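Local structure of Rab GDP dissociation inhibitor alpha (Naegleria fowleri, 6C87) at residues G21-V26 / A425-D430; S327-F332 / T418-S423; E61-Q66 / I82-K87; C346-S349 / H353-P356. The protein probably binds prenylated Rab GTPases in their GDP-bound state, slowing nucleotide release and carrying them between membranes and cytosol. All blocks are in the same frame, centred on the assembly; numbering follows the deposited sequence.

Contact 1: G21-V26 / A425-D430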
loop_
_atom_site.group_PDB
_atom_site.type_symbol
_atom_site.label_atom_id
_atom_site.label_comp_id
_atom_site.label_asym_id
_atom_site.label_seq_id
_atom_site.Cartn_x
_atom_site.Cartn_y
_atom_site.Cartn_z
ATOM N N GLY A 21 -2.717 17.001 -25.793
ATOM C CA GLY A 21 -3.114 17.642 -24.557
ATOM C C GLY A 21 -2.313 17.094 -23.393
ATOM O O GLY A 21 -1.712 16.019 -23.475
ATOM N N LEU A 22 -2.309 17.828 -22.283
ATOM C CA LEU A 22 -1.425 17.445 -21.185
ATOM C C LEU A 22 -1.727 16.038 -20.692
ATOM O O LEU A 22 -0.804 15.262 -20.421
ATOM C CB LEU A 22 -1.518 18.443 -20.030
ATOM C CG LEU A 22 -0.583 18.087 -18.867
ATOM C CD1 LEU A 22 0.863 17.977 -19.326
ATOM C CD2 LEU A 22 -0.699 19.081 -17.726
ATOM N N THR A 23 -3.011 15.686 -20.584
ATOM C CA THR A 23 -3.379 14.368 -20.082
ATOM C C THR A 23 -2.732 13.257 -20.898
ATOM O O THR A 23 -2.166 12.308 -20.339
ATOM C CB THR A 23 -4.898 14.215 -20.083
ATOM O OG1 THR A 23 -5.464 15.138 -19.143
ATOM C CG2 THR A 23 -5.289 12.785 -19.687
ATOM N N GLU A 24 -2.801 13.359 -22.226
ATOM C CA GLU A 24 -2.189 12.338 -23.071
ATOM C C GLU A 24 -0.669 12.341 -22.937
ATOM O O GLU A 24 -0.042 11.276 -22.880
ATOM C CB GLU A 24 -2.608 12.545 -24.528
ATOM C CG GLU A 24 -4.008 12.037 -24.888
ATOM C CD GLU A 24 -5.145 12.819 -24.228
ATOM O OE1 GLU A 24 -5.045 14.060 -24.102
ATOM O OE2 GLU A 24 -6.150 12.180 -23.848
ATOM N N CYS A 25 -0.062 13.528 -22.858
ATOM C CA CYS A 25 1.389 13.613 -22.724
ATOM C C CYS A 25 1.871 12.939 -21.443
ATOM O O CYS A 25 2.914 12.276 -21.440
ATOM C CB CYS A 25 1.831 15.076 -22.767
ATOM S SG CYS A 25 1.669 15.882 -24.394
ATOM N N VAL A 26 1.134 13.112 -20.340
ATOM C CA VAL A 26 1.530 12.524 -19.064
ATOM C C VAL A 26 1.330 11.012 -19.078
ATOM O O VAL A 26 2.167 10.256 -18.567
ATOM C CB VAL A 26 0.754 13.181 -17.912
ATOM C CG1 VAL A 26 1.063 12.474 -16.594
ATOM C CG2 VAL A 26 1.106 14.660 -17.820
ATOM N N ALA A 425 -5.351 15.871 -12.923
ATOM C CA ALA A 425 -4.509 14.837 -12.317
ATOM C C ALA A 425 -5.325 13.618 -11.905
ATOM O O ALA A 425 -4.868 12.476 -12.065
ATOM C CB ALA A 425 -3.753 15.404 -11.114
ATOM N N VAL A 426 -6.529 13.837 -11.365
ATOM C CA VAL A 426 -7.408 12.721 -11.023
ATOM C C VAL A 426 -7.747 11.912 -12.273
ATOM O O VAL A 426 -7.808 10.675 -12.234
ATOM C CB VAL A 426 -8.671 13.236 -10.297
ATOM C CG1 VAL A 426 -9.731 12.164 -10.205
ATOM C CG2 VAL A 426 -8.315 13.723 -8.896
ATOM N N ASP A 427 -7.959 12.592 -13.407
ATOM C CA ASP A 427 -8.222 11.878 -14.655
ATOM C C ASP A 427 -7.010 11.062 -15.106
ATOM O O ASP A 427 -7.164 9.925 -15.567
ATOM C CB ASP A 427 -8.639 12.857 -15.753
ATOM C CG ASP A 427 -9.254 12.159 -16.954
ATOM O OD1 ASP A 427 -9.834 11.069 -16.768
ATOM O OD2 ASP A 427 -9.166 12.698 -18.081
ATOM N N ILE A 428 -5.799 11.619 -14.977
ATOM C CA ILE A 428 -4.594 10.885 -15.375
ATOM C C ILE A 428 -4.435 9.624 -14.536
ATOM O O ILE A 428 -4.195 8.531 -15.065
ATOM C CB ILE A 428 -3.349 11.780 -15.253
ATOM C CG1 ILE A 428 -3.327 12.842 -16.354
ATOM C CG2 ILE A 428 -2.096 10.929 -15.273
ATOM C CD1 ILE A 428 -2.331 13.957 -16.091
ATOM N N VAL A 429 -4.561 9.764 -13.211
ATOM C CA VAL A 429 -4.427 8.622 -12.311
ATOM C C VAL A 429 -5.464 7.564 -12.637
ATOM O O VAL A 429 -5.162 6.363 -12.672
ATOM C CB VAL A 429 -4.556 9.071 -10.846
ATOM C CG1 VAL A 429 -4.678 7.847 -9.942
ATOM C CG2 VAL A 429 -3.368 9.932 -10.451
ATOM N N ASP A 430 -6.704 7.992 -12.863
ATOM C CA ASP A 430 -7.755 7.040 -13.181
ATOM C C ASP A 430 -7.453 6.319 -14.488
ATOM O O ASP A 430 -7.573 5.091 -14.573
ATOM C CB ASP A 430 -9.106 7.746 -13.224
ATOM C CG ASP A 430 -10.231 6.801 -13.544
ATOM O OD1 ASP A 430 -10.353 5.771 -12.835
ATOM O OD2 ASP A 430 -11.008 7.104 -14.472
#

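Contact 2: S327-F332 / T418-S423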
loop_
_atom_site.group_PDB
_atom_site.type_symbol
_atom_site.label_atom_id
_atom_site.label_comp_id
_atom_site.label_asym_id
_atom_site.label_seq_id
_atom_site.Cartn_x
_atom_site.Cartn_y
_atom_site.Cartn_z
ATOM N N SER A 327 0.698 38.179 -11.438
ATOM C CA SER A 327 0.073 36.893 -11.718
ATOM C C SER A 327 -0.827 36.576 -10.535
ATOM O O SER A 327 -0.511 36.940 -9.398
ATOM C CB SER A 327 1.101 35.771 -11.928
ATOM O OG SER A 327 1.976 35.613 -10.813
ATOM N N SER A 328 -1.955 35.916 -10.800
ATOM C CA SER A 328 -2.919 35.765 -9.721
ATOM C C SER A 328 -3.932 34.673 -10.030
ATOM O O SER A 328 -4.341 34.484 -11.178
ATOM C CB SER A 328 -3.647 37.084 -9.447
ATOM O OG SER A 328 -4.357 37.012 -8.228
ATOM N N GLN A 329 -4.340 33.976 -8.972
ATOM C CA GLN A 329 -5.511 33.109 -8.967
ATOM C C GLN A 329 -6.680 33.881 -8.358
ATOM O O GLN A 329 -6.531 34.493 -7.294
ATOM C CB GLN A 329 -5.234 31.842 -8.156
ATOM C CG GLN A 329 -6.412 30.886 -8.037
ATOM C CD GLN A 329 -6.607 30.037 -9.280
ATOM O OE1 GLN A 329 -7.008 30.537 -10.331
ATOM N NE2 GLN A 329 -6.350 28.737 -9.155
ATOM N N ILE A 330 -7.838 33.848 -9.024
ATOM C CA ILE A 330 -9.045 34.536 -8.561
ATOM C C ILE A 330 -10.228 33.583 -8.664
ATOM O O ILE A 330 -10.580 33.153 -9.767
ATOM C CB ILE A 330 -9.329 35.809 -9.374
ATOM C CG1 ILE A 330 -8.037 36.601 -9.617
ATOM C CG2 ILE A 330 -10.360 36.671 -8.646
ATOM C CD1 ILE A 330 -8.220 37.805 -10.483
ATOM N N ILE A 331 -10.860 33.285 -7.525
ATOM C CA ILE A 331 -11.998 32.364 -7.449
ATOM C C ILE A 331 -13.295 33.143 -7.259
ATOM O O ILE A 331 -13.359 34.072 -6.443
ATOM C CB ILE A 331 -11.803 31.339 -6.319
ATOM C CG1 ILE A 331 -10.450 30.645 -6.471
ATOM C CG2 ILE A 331 -12.933 30.320 -6.312
ATOM C CD1 ILE A 331 -10.294 29.961 -7.805
ATOM N N PHE A 332 -14.328 32.771 -8.017
ATOM C CA PHE A 332 -15.669 33.344 -7.904
ATOM C C PHE A 332 -16.637 32.241 -7.493
ATOM O O PHE A 332 -17.192 31.543 -8.355
ATOM C CB PHE A 332 -16.094 33.993 -9.222
ATOM C CG PHE A 332 -15.267 35.186 -9.597
ATOM C CD1 PHE A 332 -14.010 35.023 -10.156
ATOM C CD2 PHE A 332 -15.739 36.472 -9.389
ATOM C CE1 PHE A 332 -13.231 36.121 -10.498
ATOM C CE2 PHE A 332 -14.964 37.573 -9.733
ATOM C CZ PHE A 332 -13.706 37.394 -10.288
ATOM N N THR A 418 -12.058 24.811 -14.198
ATOM C CA THR A 418 -11.167 25.204 -13.114
ATOM C C THR A 418 -9.810 25.642 -13.652
ATOM O O THR A 418 -9.316 25.134 -14.666
ATOM C CB THR A 418 -10.977 24.054 -12.118
ATOM O OG1 THR A 418 -10.207 23.002 -12.723
ATOM C CG2 THR A 418 -12.331 23.500 -11.684
ATOM N N THR A 419 -9.204 26.597 -12.947
ATOM C CA THR A 419 -7.871 27.095 -13.257
ATOM C C THR A 419 -6.808 26.478 -12.347
ATOM O O THR A 419 -5.794 27.116 -12.047
ATOM C CB THR A 419 -7.839 28.622 -13.165
ATOM O OG1 THR A 419 -8.480 29.043 -11.954
ATOM C CG2 THR A 419 -8.570 29.232 -14.336
ATOM N N HIS A 420 -7.037 25.252 -11.884
ATOM C CA HIS A 420 -6.009 24.452 -11.235
ATOM C C HIS A 420 -6.141 23.024 -11.753
ATOM O O HIS A 420 -7.138 22.665 -12.387
ATOM C CB HIS A 420 -6.092 24.540 -9.703
ATOM C CG HIS A 420 -7.482 24.458 -9.156
ATOM N ND1 HIS A 420 -8.146 23.262 -8.988
ATOM C CD2 HIS A 420 -8.331 25.424 -8.729
ATOM C CE1 HIS A 420 -9.342 23.494 -8.477
ATOM N NE2 HIS A 420 -9.481 24.797 -8.312
ATOM N N PHE A 421 -5.119 22.205 -11.499
ATOM C CA PHE A 421 -4.949 20.963 -12.251
ATOM C C PHE A 421 -5.423 19.699 -11.544
ATOM O O PHE A 421 -5.228 18.612 -12.099
ATOM C CB PHE A 421 -3.476 20.790 -12.644
ATOM C CG PHE A 421 -3.142 21.305 -14.017
ATOM C CD1 PHE A 421 -3.630 20.666 -15.153
ATOM C CD2 PHE A 421 -2.328 22.415 -14.179
ATOM C CE1 PHE A 421 -3.317 21.130 -16.431
ATOM C CE2 PHE A 421 -2.000 22.883 -15.455
ATOM C CZ PHE A 421 -2.504 22.240 -16.584
ATOM N N GLU A 422 -6.046 19.796 -10.363
ATOM C CA GLU A 422 -6.383 18.590 -9.599
ATOM C C GLU A 422 -7.286 17.639 -10.386
ATOM O O GLU A 422 -7.057 16.424 -10.416
ATOM C CB GLU A 422 -7.061 18.950 -8.285
ATOM C CG GLU A 422 -6.981 17.822 -7.291
ATOM C CD GLU A 422 -7.863 18.041 -6.092
ATOM O OE1 GLU A 422 -7.940 17.127 -5.245
ATOM O OE2 GLU A 422 -8.485 19.120 -6.007
ATOM N N SER A 423 -8.338 18.168 -11.008
ATOM C CA SER A 423 -9.254 17.287 -11.722
ATOM C C SER A 423 -8.576 16.660 -12.938
ATOM O O SER A 423 -8.866 15.508 -13.290
ATOM C CB SER A 423 -10.527 18.056 -12.092
ATOM O OG SER A 423 -10.287 19.029 -13.086
#

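Contact 3: E61-Q66 / I82-K87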
loop_
_atom_site.group_PDB
_atom_site.type_symbol
_atom_site.label_atom_id
_atom_site.label_comp_id
_atom_site.label_asym_id
_atom_site.label_seq_id
_atom_site.Cartn_x
_atom_site.Cartn_y
_atom_site.Cartn_z
ATOM N N GLU A 61 -5.726 35.047 -36.068
ATOM C CA GLU A 61 -6.202 34.154 -37.124
ATOM C C GLU A 61 -7.333 33.268 -36.610
ATOM O O GLU A 61 -8.367 33.122 -37.268
ATOM C CB GLU A 61 -5.056 33.311 -37.686
ATOM N N LYS A 62 -7.187 32.734 -35.396
ATOM C CA LYS A 62 -8.188 31.811 -34.872
ATOM C C LYS A 62 -9.504 32.519 -34.559
ATOM O O LYS A 62 -10.579 31.992 -34.861
ATOM C CB LYS A 62 -7.642 31.098 -33.631
ATOM C CG LYS A 62 -8.622 30.147 -32.951
ATOM C CD LYS A 62 -7.957 29.358 -31.836
ATOM C CE LYS A 62 -8.910 28.353 -31.196
ATOM N NZ LYS A 62 -9.232 27.211 -32.089
ATOM N N PHE A 63 -9.451 33.706 -33.951
ATOM C CA PHE A 63 -10.657 34.342 -33.431
ATOM C C PHE A 63 -11.174 35.502 -34.270
ATOM O O PHE A 63 -12.274 35.991 -33.992
ATOM C CB PHE A 63 -10.421 34.822 -32.000
ATOM C CG PHE A 63 -10.229 33.706 -31.031
ATOM C CD1 PHE A 63 -11.327 33.030 -30.518
ATOM C CD2 PHE A 63 -8.951 33.301 -30.659
ATOM C CE1 PHE A 63 -11.161 31.978 -29.627
ATOM C CE2 PHE A 63 -8.776 32.253 -29.768
ATOM C CZ PHE A 63 -9.885 31.589 -29.252
ATOM N N ARG A 64 -10.419 35.975 -35.266
ATOM C CA ARG A 64 -10.870 37.138 -36.021
ATOM C C ARG A 64 -10.927 36.892 -37.523
ATOM O O ARG A 64 -11.721 37.537 -38.218
ATOM C CB ARG A 64 -9.976 38.344 -35.723
ATOM C CG ARG A 64 -9.939 38.715 -34.256
ATOM C CD ARG A 64 -11.203 39.449 -33.822
ATOM N NE ARG A 64 -10.923 40.304 -32.677
ATOM C CZ ARG A 64 -11.206 39.953 -31.428
ATOM N NH1 ARG A 64 -11.794 38.784 -31.194
ATOM N NH2 ARG A 64 -10.916 40.762 -30.419
ATOM N N GLY A 65 -10.116 35.982 -38.038
ATOM C CA GLY A 65 -10.102 35.705 -39.463
ATOM C C GLY A 65 -8.705 35.507 -40.026
ATOM O O GLY A 65 -7.695 35.865 -39.419
ATOM N N GLN A 66 -8.654 34.901 -41.217
ATOM C CA GLN A 66 -7.387 34.681 -41.906
ATOM C C GLN A 66 -6.680 35.989 -42.232
ATOM O O GLN A 66 -5.445 36.036 -42.255
ATOM C CB GLN A 66 -7.626 33.878 -43.189
ATOM N N ILE A 82 0.056 32.278 -25.348
ATOM C CA ILE A 82 -1.272 32.269 -24.746
ATOM C C ILE A 82 -1.777 30.831 -24.697
ATOM O O ILE A 82 -2.098 30.235 -25.729
ATOM C CB ILE A 82 -2.240 33.177 -25.514
ATOM C CG1 ILE A 82 -1.780 34.634 -25.428
ATOM C CG2 ILE A 82 -3.644 33.026 -24.968
ATOM C CD1 ILE A 82 -2.461 35.563 -26.410
ATOM N N ASP A 83 -1.850 30.277 -23.489
ATOM C CA ASP A 83 -2.442 28.964 -23.277
ATOM C C ASP A 83 -3.958 29.093 -23.338
ATOM O O ASP A 83 -4.558 29.812 -22.532
ATOM C CB ASP A 83 -2.003 28.408 -21.923
ATOM C CG ASP A 83 -0.513 28.150 -21.855
ATOM O OD1 ASP A 83 0.059 27.641 -22.845
ATOM O OD2 ASP A 83 0.087 28.474 -20.812
ATOM N N LEU A 84 -4.580 28.393 -24.288
ATOM C CA LEU A 84 -6.027 28.506 -24.456
ATOM C C LEU A 84 -6.785 27.925 -23.271
ATOM O O LEU A 84 -7.924 28.333 -23.006
ATOM C CB LEU A 84 -6.453 27.831 -25.751
ATOM C CG LEU A 84 -5.931 28.494 -27.028
ATOM C CD1 LEU A 84 -6.309 27.673 -28.257
ATOM C CD2 LEU A 84 -6.490 29.890 -27.125
ATOM N N ILE A 85 -6.189 26.972 -22.559
ATOM C CA ILE A 85 -6.797 26.417 -21.351
ATOM C C ILE A 85 -5.790 26.512 -20.209
ATOM O O ILE A 85 -5.116 25.526 -19.877
ATOM C CB ILE A 85 -7.282 24.979 -21.581
ATOM C CG1 ILE A 85 -8.241 24.936 -22.780
ATOM C CG2 ILE A 85 -7.965 24.459 -20.323
ATOM C CD1 ILE A 85 -8.811 23.556 -23.109
ATOM N N PRO A 86 -5.651 27.675 -19.583
ATOM C CA PRO A 86 -4.624 27.840 -18.548
ATOM C C PRO A 86 -5.077 27.314 -17.193
ATOM O O PRO A 86 -6.216 27.525 -16.765
ATOM C CB PRO A 86 -4.431 29.357 -18.504
ATOM C CG PRO A 86 -5.802 29.876 -18.830
ATOM C CD PRO A 86 -6.375 28.929 -19.848
ATOM N N LYS A 87 -4.156 26.636 -16.506
ATOM C CA LYS A 87 -4.403 26.128 -15.163
ATOM C C LYS A 87 -3.125 26.252 -14.344
ATOM O O LYS A 87 -2.019 26.068 -14.860
ATOM C CB LYS A 87 -4.875 24.661 -15.174
ATOM C CG LYS A 87 -6.228 24.409 -15.836
ATOM C CD LYS A 87 -6.453 22.904 -16.049
ATOM C CE LYS A 87 -7.821 22.593 -16.666
ATOM N NZ LYS A 87 -8.931 22.553 -15.662
#

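Contact 4: C346-S349 / H353-P356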
loop_
_atom_site.group_PDB
_atom_site.type_symbol
_atom_site.label_atom_id
_atom_site.label_comp_id
_atom_site.label_asym_id
_atom_site.label_seq_id
_atom_site.Cartn_x
_atom_site.Cartn_y
_atom_site.Cartn_z
ATOM N N CYS A 346 -7.680 33.291 -13.926
ATOM C CA CYS A 346 -6.251 33.277 -13.660
ATOM C C CYS A 346 -5.578 34.346 -14.503
ATOM O O CYS A 346 -5.964 34.584 -15.653
ATOM C CB CYS A 346 -5.629 31.911 -13.953
ATOM S SG CYS A 346 -5.644 31.465 -15.681
ATOM N N VAL A 347 -4.589 35.003 -13.911
ATOM C CA VAL A 347 -3.891 36.110 -14.542
ATOM C C VAL A 347 -2.418 35.752 -14.612
ATOM O O VAL A 347 -1.829 35.342 -13.609
ATOM C CB VAL A 347 -4.098 37.425 -13.775
ATOM C CG1 VAL A 347 -3.447 38.576 -14.531
ATOM C CG2 VAL A 347 -5.583 37.668 -13.541
ATOM N N THR A 348 -1.840 35.872 -15.799
ATOM C CA THR A 348 -0.411 35.714 -16.007
ATOM C C THR A 348 0.065 36.891 -16.838
ATOM O O THR A 348 -0.741 37.652 -17.376
ATOM C CB THR A 348 -0.083 34.382 -16.695
ATOM O OG1 THR A 348 -0.804 34.299 -17.926
ATOM C CG2 THR A 348 -0.479 33.216 -15.804
ATOM N N SER A 349 1.382 37.059 -16.925
ATOM C CA SER A 349 1.912 38.253 -17.569
ATOM C C SER A 349 3.347 38.004 -18.032
ATOM O O SER A 349 3.791 36.855 -18.152
ATOM C CB SER A 349 1.850 39.443 -16.600
ATOM O OG SER A 349 2.737 39.226 -15.515
ATOM N N HIS A 353 6.663 35.099 -18.835
ATOM C CA HIS A 353 7.027 35.171 -20.252
ATOM C C HIS A 353 5.932 34.600 -21.148
ATOM O O HIS A 353 6.197 33.845 -22.086
ATOM C CB HIS A 353 8.358 34.480 -20.532
ATOM C CG HIS A 353 9.538 35.254 -20.054
ATOM N ND1 HIS A 353 10.211 34.941 -18.896
ATOM C CD2 HIS A 353 10.126 36.368 -20.545
ATOM C CE1 HIS A 353 11.191 35.809 -18.713
ATOM N NE2 HIS A 353 11.155 36.690 -19.696
ATOM N N VAL A 354 4.686 34.942 -20.839
ATOM C CA VAL A 354 3.564 34.634 -21.716
ATOM C C VAL A 354 2.988 35.873 -22.395
ATOM O O VAL A 354 2.109 35.734 -23.263
ATOM C CB VAL A 354 2.465 33.848 -20.969
ATOM C CG1 VAL A 354 3.060 32.551 -20.419
ATOM C CG2 VAL A 354 1.863 34.689 -19.833
ATOM N N ALA A 355 3.447 37.069 -22.039
ATOM C CA ALA A 355 2.950 38.301 -22.629
ATOM C C ALA A 355 4.090 39.297 -22.678
ATOM O O ALA A 355 5.034 39.202 -21.884
ATOM C CB ALA A 355 1.773 38.869 -21.827
ATOM N N PRO A 356 4.019 40.292 -23.560
ATOM C CA PRO A 356 5.061 41.324 -23.597
ATOM C C PRO A 356 5.106 42.099 -22.292
ATOM O O PRO A 356 4.226 41.993 -21.436
ATOM C CB PRO A 356 4.648 42.238 -24.761
ATOM C CG PRO A 356 3.611 41.503 -25.516
ATOM C CD PRO A 356 3.000 40.487 -24.603
#

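Contact 1: G21-V26 / A425-D430
Ile428 meets Thr23 and Val26 through both of its branches: CG1 stands beside its own backbone N (chi1 -72°), with CD1 extended beyond it toward Val26, while CG2 is anti to that N. The pair of helices belongs to the Rossmann-like part of the molecule, in which helix 22-33 follows strand 15-18, the central strand of the parallel sheet, after a short loop, and helix 422-436 lies beside it near the C terminus. The short segments run roughly the same way, crossing at -39° with axes 9.9 Å apart. Ile428 enters between two residues one turn apart. Ile428 CG1 passes alongside Thr23 CG2 at 3.9 Å, the two side chains pointing in opposite directions, whereas Val26 crosses it at about a right angle. Asp427 OD2 loosely touches Thr23 CG2 at 4.2 Å and also accepts a hydrogen bond from Lys413 N. All four touching residues are buried, and Phe248 of helix 243-254 and Ile98 of helix 94-102 also pack on Val26. On the valine, CD1 of Ile428 reaches both CB and CG1 of Val26, each at 3.7 Å, and CG2 of Ile428 lies 3.8 Å from CG1 of Val26.

Contact 2: S327-F332 / T418-S423
Gln329 and Thr419 are joined through the glutamine amide, which meets both the hydroxyl and the backbone carbonyl of the threonine. The glutamine chain leaves strand 328-332 with CG anti to the backbone N and then bends sharply at chi2 (79°), which swings the amide across toward the loop before helix 422-436. Thr419 answers with its OG1 placed between its own backbone N and carbonyl carbon, on the side where the amide arrives. The hydroxyl donates to Gln329 OE1, with Thr419 OG1 2.7 Å from that oxygen. It approaches at a C=O...donor angle of 118° and sits 27° off the carbonyl plane. The other end of the amide makes a weak bond, Gln329 NE2 to Thr419 O at 3.4 Å. Two bonds to one residue restrain the amide's rotation; Thr419 O can only accept, which favours the NH2 end on its side. The strand belongs to the large mixed sheet that accompanies the Rossmann-like sheet, as in the related flavoprotein monooxygenases; it runs parallel to strand 111-121 on one side and antiparallel to strand 343-349 on the other. The His420 imidazole, its CG likewise set between backbone N and carbonyl carbon, is thereby brought beside the same amide and presents its edge: NE2 of Gln329 is near the ring plane, 3.9 Å from His420 CD2. One face of this imidazole carries Thr418 CB, 4.0 Å above the plane and displaced toward the rim. Tyr234 of strand 234-237 touches both Gln329 and His420, and Tyr344 of strand 343-349 packs on Thr419.

Contact 3: E61-Q66 / I82-K87
The Phe63 ring presents its edge to Leu84, whose CD2 lies near the ring plane, 4.2 Å from Phe63 CE2. One face of the ring is overlain by the neighbouring Lys62, with CG 3.8 Å above the plane and offset toward the rim. The ring of Phe391, from strand 389-400, also meets it, the two planes inclined at about 45°. In fold terms, helix 56-64 rests here, near its C-terminal end, on the end of a small antiparallel sheet formed by strands 53-54 and 82-83, with Leu84 following directly after the second strand and still paired through its backbone with Ala52. The backbones stay well apart, the nearest pair of CA atoms, Lys62 and Leu84, being 11.1 Å from each other, so the gap is bridged by long side chains alone. Leu84 points its forked end at the helix and divides its methyls between two partners, CD2 for the phenylalanine and CD1 for the lysine. Tyr393 of the same strand 389-400 and Leu54 both pack against Lys62 and Leu84, which places the leucine in a buried apolar setting while the lysine stays at the surface. Lys62 runs extended from its CG, which is anti to the backbone N, and turns only at its last torsion (chi4 71°). Lys62 CE meets Leu84 CD1 at 4.0 Å, and beyond the turn Lys62 NZ stands 4.8 Å from Leu84 CD1.

Contact 4: C346-S349 / H353-P356
Ser349 and Val354 are linked by a single polar contact, a weak hydrogen bond from Val354 N to Ser349 O at 3.4 Å, long but nearly straight at 169°. It reaches from one residue to the fifth after it, the spacing of a pi-turn, and His353, just before the donor, has left-handed helical backbone angles. The serine hydroxyl is used beyond this pair, bonding to Lys326 O and to Thr351 OG1. Van der Waals contact supplies the rest. Val354 has CG2 between its backbone N and carbonyl carbon, and this methyl faces the strand end: Val354 CG2 lies 3.3 Å from Thr348 OG1 and 3.4 Å from Ser349 O. The threonine and valine side chains cross at about a right angle. Ala355 follows with its CB toward the strand, Ala355 CB lying 4.2 Å from Ser349 C. CB of His353 points away from the strand, and its ring meets Tyr239, the planes about 20° apart. The turn follows strand 343-349 and begins the connection to strand 360-367; strand 343-349 lies in the mixed sheet between the antiparallel strands 328-332 and 360-367, and Ile361 of the latter touches both Thr348 and Ala355.

In the fold
From the N terminus, contact 1 opens at 21-26 and is completed only at 425-430, so it encloses the other three. Contact 3 closes first, a short loop between 61-66 and 82-87. Contact 2 opens later, at 327-332; contact 4 opens and closes within its span, and 418-423 then completes contact 2. No two of these loops cross. They do touch in space: Lys87 NZ reaches Thr418 O, Pro86 packs on Cys346, strands 328-332 and 343-349 pair in one sheet, and Phe421 packs on Leu22. The C-terminal helix 422-436 and its lead-in thereby join the Rossmann-like part to the mixed sheet.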